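Local coordinates for transcription factor MBP1 (Magnaporthe oryzae, PDB 4UX5), which binds DNA through its N-terminal winged helix-turn-helix domain and probably acts as a transcription activator for RNA polymerase II, at residues A[50-55]-A[98-103]. Numbering follows the deposited sequence.
With nucleotides of chain C.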
ATOM      1  N   THR A  50      -3.394   8.318  10.693  1.00 31.73           N
ATOM      2  CA  THR A  50      -4.402   7.294  10.939  1.00 31.64           C
ATOM      3  C   THR A  50      -4.563   7.066  12.438  1.00 30.94           C
ATOM      4  O   THR A  50      -5.671   6.846  12.924  1.00 48.32           O
ATOM      5  CB  THR A  50      -4.042   5.964  10.242  1.00 34.09           C
ATOM      6  OG1 THR A  50      -3.724   6.216   8.869  1.00 31.59           O
ATOM      7  CG2 THR A  50      -5.199   4.980  10.317  1.00 33.99           C
ATOM      8  N   HIS A  51      -3.452   7.129  13.166  1.00 29.67           N
ATOM      9  CA  HIS A  51      -3.477   7.017  14.621  1.00 29.60           C
ATOM     10  C   HIS A  51      -4.211   8.196  15.254  1.00 35.72           C
ATOM     11  O   HIS A  51      -4.908   8.041  16.256  1.00 36.35           O
ATOM     12  CB  HIS A  51      -2.056   6.939  15.185  1.00 36.37           C
ATOM     13  CG  HIS A  51      -1.329   5.679  14.837  1.00 34.80           C
ATOM     14  ND1 HIS A  51       0.006   5.489  15.124  1.00 33.47           N
ATOM     15  CD2 HIS A  51      -1.745   4.542  14.229  1.00 29.53           C
ATOM     16  CE1 HIS A  51       0.380   4.294  14.707  1.00 25.45           C
ATOM     17  NE2 HIS A  51      -0.665   3.698  14.160  1.00 29.43           N
ATOM     18  N   ILE A  52      -4.036   9.377  14.667  1.00 33.02           N
ATOM     19  CA  ILE A  52      -4.665  10.590  15.177  1.00 35.73           C
ATOM     20  C   ILE A  52      -6.179  10.522  15.015  1.00 37.50           C
ATOM     21  O   ILE A  52      -6.922  10.762  15.964  1.00 39.27           O
ATOM     22  CB  ILE A  52      -4.126  11.848  14.466  1.00 37.17           C
ATOM     23  CG1 ILE A  52      -2.624  12.005  14.720  1.00 35.98           C
ATOM     24  CG2 ILE A  52      -4.875  13.086  14.931  1.00 40.67           C
ATOM     25  CD1 ILE A  52      -2.000  13.181  14.002  1.00 37.53           C
ATOM     26  N   LEU A  53      -6.631  10.184  13.811  1.00 44.36           N
ATOM     27  CA  LEU A  53      -8.059  10.084  13.532  1.00 39.62           C
ATOM     28  C   LEU A  53      -8.715   8.956  14.328  1.00 48.19           C
ATOM     29  O   LEU A  53      -9.907   9.015  14.628  1.00 52.77           O
ATOM     30  CB  LEU A  53      -8.296   9.886  12.034  1.00 40.17           C
ATOM     31  CG  LEU A  53      -7.898  11.073  11.155  1.00 43.49           C
ATOM     32  CD1 LEU A  53      -8.150  10.769   9.687  1.00 42.91           C
ATOM     33  CD2 LEU A  53      -8.641  12.335  11.584  1.00 45.42           C
ATOM     34  N   LYS A  54      -7.935   7.934  14.670  1.00 43.42           N
ATOM     35  CA  LYS A  54      -8.418   6.856  15.530  1.00 42.02           C
ATOM     36  C   LYS A  54      -8.500   7.313  16.979  1.00 48.40           C
ATOM     37  O   LYS A  54      -9.309   6.805  17.755  1.00 53.90           O
ATOM     38  CB  LYS A  54      -7.514   5.626  15.427  1.00 38.17           C
ATOM     39  CG  LYS A  54      -7.707   4.812  14.163  1.00 38.58           C
ATOM     40  CD  LYS A  54      -6.628   3.749  14.024  1.00 37.31           C
ATOM     41  CE  LYS A  54      -6.708   2.726  15.146  1.00 39.37           C
ATOM     42  NZ  LYS A  54      -5.697   1.644  14.986  1.00 37.93           N
ATOM     43  N   ALA A  55      -7.644   8.264  17.343  1.00 45.36           N
ATOM     44  CA  ALA A  55      -7.681   8.854  18.675  1.00 44.48           C
ATOM     45  C   ALA A  55      -8.951   9.683  18.823  1.00 46.86           C
ATOM     46  O   ALA A  55      -9.547   9.741  19.898  1.00 45.82           O
ATOM     47  CB  ALA A  55      -6.444   9.704  18.925  1.00 38.76           C
ATOM     48  N   ALA A  98      -2.016  20.352  12.711  1.00 45.66           N
ATOM     49  CA  ALA A  98      -3.155  21.007  12.081  1.00 46.06           C
ATOM     50  C   ALA A  98      -4.358  20.072  12.045  1.00 45.08           C
ATOM     51  O   ALA A  98      -5.467  20.455  12.417  1.00 46.69           O
ATOM     52  CB  ALA A  98      -2.794  21.464  10.678  1.00 48.32           C
ATOM     53  N   LEU A  99      -4.122  18.842  11.601  1.00 42.91           N
ATOM     54  CA  LEU A  99      -5.160  17.818  11.533  1.00 47.95           C
ATOM     55  C   LEU A  99      -5.776  17.542  12.900  1.00 47.43           C
ATOM     56  O   LEU A  99      -6.989  17.378  13.023  1.00 48.73           O
ATOM     57  CB  LEU A  99      -4.591  16.522  10.953  1.00 40.46           C
ATOM     58  CG  LEU A  99      -5.557  15.346  10.809  1.00 40.44           C
ATOM     59  CD1 LEU A  99      -6.589  15.632   9.731  1.00 44.09           C
ATOM     60  CD2 LEU A  99      -4.803  14.061  10.503  1.00 42.57           C
ATOM     61  N   ALA A 100      -4.929  17.490  13.923  1.00 39.04           N
ATOM     62  CA  ALA A 100      -5.381  17.209  15.277  1.00 38.09           C
ATOM     63  C   ALA A 100      -6.257  18.341  15.802  1.00 51.36           C
ATOM     64  O   ALA A 100      -7.225  18.106  16.524  1.00 51.32           O
ATOM     65  CB  ALA A 100      -4.191  16.983  16.196  1.00 35.88           C
ATOM     66  N   HIS A 101      -5.913  19.571  15.436  1.00 50.84           N
ATOM     67  CA  HIS A 101      -6.720  20.722  15.810  1.00 52.65           C
ATOM     68  C   HIS A 101      -8.069  20.686  15.100  1.00 55.17           C
ATOM     69  O   HIS A 101      -9.111  20.764  15.749  1.00 56.06           O
ATOM     70  CB  HIS A 101      -5.985  22.028  15.496  1.00 53.43           C
ATOM     71  CG  HIS A 101      -4.974  22.416  16.529  1.00 51.23           C
ATOM     72  ND1 HIS A 101      -3.615  22.381  16.295  1.00 51.25           N
ATOM     73  CD2 HIS A 101      -5.123  22.844  17.805  1.00 51.53           C
ATOM     74  CE1 HIS A 101      -2.974  22.774  17.378  1.00 51.15           C
ATOM     75  NE2 HIS A 101      -3.865  23.060  18.312  1.00 52.30           N
ATOM     76  N   ARG A 102      -8.039  20.544  13.774  1.00 56.94           N
ATOM     77  CA  ARG A 102      -9.253  20.537  12.954  1.00 60.62           C
ATOM     78  C   ARG A 102     -10.247  19.460  13.380  1.00 59.11           C
ATOM     79  O   ARG A 102     -11.450  19.598  13.159  1.00 61.87           O
ATOM     80  CB  ARG A 102      -8.909  20.349  11.471  1.00 66.18           C
ATOM     81  CG  ARG A 102      -8.057  21.454  10.868  1.00 72.98           C
ATOM     82  CD  ARG A 102      -8.127  21.446   9.346  1.00 80.29           C
ATOM     83  NE  ARG A 102      -7.941  20.113   8.775  1.00 83.47           N
ATOM     84  CZ  ARG A 102      -6.767  19.614   8.394  1.00 83.22           C
ATOM     85  NH1 ARG A 102      -5.661  20.332   8.530  1.00 83.90           N
ATOM     86  NH2 ARG A 102      -6.700  18.395   7.878  1.00 81.90           N
ATOM     87  N   ASN A 103      -9.743  18.392  13.987  1.00 49.97           N
ATOM     88  CA  ASN A 103     -10.595  17.296  14.428  1.00 52.79           C
ATOM     89  C   ASN A 103     -10.700  17.218  15.949  1.00 54.89           C
ATOM     90  O   ASN A 103     -11.067  16.181  16.502  1.00 54.04           O
ATOM     91  CB  ASN A 103     -10.085  15.970  13.864  1.00 48.68           C
ATOM     92  CG  ASN A 103     -10.222  15.890  12.354  1.00 46.22           C
ATOM     93  OD1 ASN A 103     -11.248  15.449  11.836  1.00 48.11           O
ATOM     94  ND2 ASN A 103      -9.190  16.324  11.640  1.00 41.10           N
TER
ATOM     95  P    DC C   9      -5.689   0.289  11.284  1.00 41.04           P
ATOM     96  OP1  DC C   9      -4.969   0.769  12.487  1.00 44.61           O
ATOM     97  OP2  DC C   9      -7.163   0.172  11.302  1.00 44.74           O
ATOM     98  O5'  DC C   9      -5.262   1.185  10.030  1.00 41.11           O
ATOM     99  C5'  DC C   9      -3.880   1.417   9.766  1.00 38.35           C
ATOM    100  C4'  DC C   9      -3.517   1.029   8.342  1.00 41.08           C
ATOM    101  O4'  DC C   9      -3.556  -0.402   8.203  1.00 44.88           O
ATOM    102  C3'  DC C   9      -4.461   1.536   7.270  1.00 37.69           C
ATOM    103  O3'  DC C   9      -4.072   2.843   6.872  1.00 39.15           O
ATOM    104  C2'  DC C   9      -4.272   0.523   6.132  1.00 34.83           C
ATOM    105  C1'  DC C   9      -3.722  -0.726   6.839  1.00 30.24           C
ATOM    106  N1   DC C   9      -4.610  -1.927   6.744  1.00 30.72           N
ATOM    107  C2   DC C   9      -4.373  -2.896   5.758  1.00 31.55           C
ATOM    108  O2   DC C   9      -3.437  -2.737   4.966  1.00 31.79           O
ATOM    109  N3   DC C   9      -5.184  -3.980   5.694  1.00 32.44           N
ATOM    110  C4   DC C   9      -6.184  -4.117   6.562  1.00 32.41           C
ATOM    111  N4   DC C   9      -6.955  -5.204   6.459  1.00 33.64           N
ATOM    112  C5   DC C   9      -6.442  -3.146   7.573  1.00 36.50           C
ATOM    113  C6   DC C   9      -5.637  -2.079   7.629  1.00 30.77           C
ATOM    114  P    DG C  10      -5.174   3.907   6.392  1.00 30.61           P
ATOM    115  OP1  DG C  10      -4.609   5.260   6.607  1.00 40.88           O
ATOM    116  OP2  DG C  10      -6.463   3.529   7.014  1.00 33.98           O
ATOM    117  O5'  DG C  10      -5.266   3.681   4.813  1.00 30.93           O
ATOM    118  C5'  DG C  10      -4.104   3.849   4.009  1.00 37.86           C
ATOM    119  C4'  DG C  10      -4.189   3.014   2.741  1.00 39.30           C
ATOM    120  O4'  DG C  10      -4.568   1.650   3.074  1.00 38.09           O
ATOM    121  C3'  DG C  10      -5.212   3.494   1.715  1.00 40.25           C
ATOM    122  O3'  DG C  10      -4.695   3.311   0.412  1.00 45.86           O
ATOM    123  C2'  DG C  10      -6.402   2.576   1.971  1.00 38.06           C
ATOM    124  C1'  DG C  10      -5.697   1.278   2.316  1.00 38.84           C
ATOM    125  N9   DG C  10      -6.511   0.370   3.111  1.00 37.63           N
ATOM    126  C8   DG C  10      -7.186   0.667   4.270  1.00 33.56           C
ATOM    127  N7   DG C  10      -7.840  -0.348   4.764  1.00 31.58           N
ATOM    128  C5   DG C  10      -7.582  -1.383   3.875  1.00 37.52           C
ATOM    129  C6   DG C  10      -8.023  -2.727   3.892  1.00 33.39           C
ATOM    130  O6   DG C  10      -8.753  -3.284   4.723  1.00 33.59           O
ATOM    131  N1   DG C  10      -7.531  -3.444   2.802  1.00 34.60           N
ATOM    132  C2   DG C  10      -6.715  -2.927   1.824  1.00 38.25           C
ATOM    133  N2   DG C  10      -6.342  -3.772   0.852  1.00 36.50           N
ATOM    134  N3   DG C  10      -6.294  -1.668   1.798  1.00 38.11           N
ATOM    135  C4   DG C  10      -6.766  -0.957   2.851  1.00 38.01           C
TER
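Ile-52 and Leu-53 carry helix 49-55 against the last turn of helix 93-102, and the contact is wholly apolar on the first helix's side. With chi1 (to CG1) at -62°, the CG2 branch of Ile-52 stands anti to the backbone N and meets the small side chain of Ala-100; CG2 and Ala-100 CB are 4.2 Å apart. Ile-52 and Ala-100 are also the closest CA pair of the two segments, 6.7 Å apart. Phe-113 of helix 110-114 packs against both residues.

The neighbouring residue, Leu-53, uses a single methyl: its CD2 meets Leu-99 CD1 at 4.3 Å and lies against the amide of Asn-103, 4.0 Å from CG. The ND2 end of that amide is held within its own segment. Asn-103, the first residue to leave helical geometry, folds ND2 back onto Leu-99 O at 2.8 Å in a nearly straight bond (175°), with the oxygen in the amide plane.

Helix 49-55 precedes helix 60-71, whose Arg-63, Ile-66 and Leu-67 also touch Leu-53; within the winged helix-turn-helix (KilA-N) domain the contact sets helix 49-55, whose Thr-50 and Lys-54 hold DNA phosphates, against helix 93-102.

On the side of helix 49-55 turned from helix 93-102, packing gives way to phosphate binding. Thr-50 donates OG1 to OP1 of DG10 of chain C at 2.6 Å, and the hydroxyl also bonds Thr-89 N. Lys-54, bent at chi3 (64°), brings NZ to OP1 of DC9 of chain C at 2.7 Å. On the other helix, His-101 and Arg-102 are solvent-exposed.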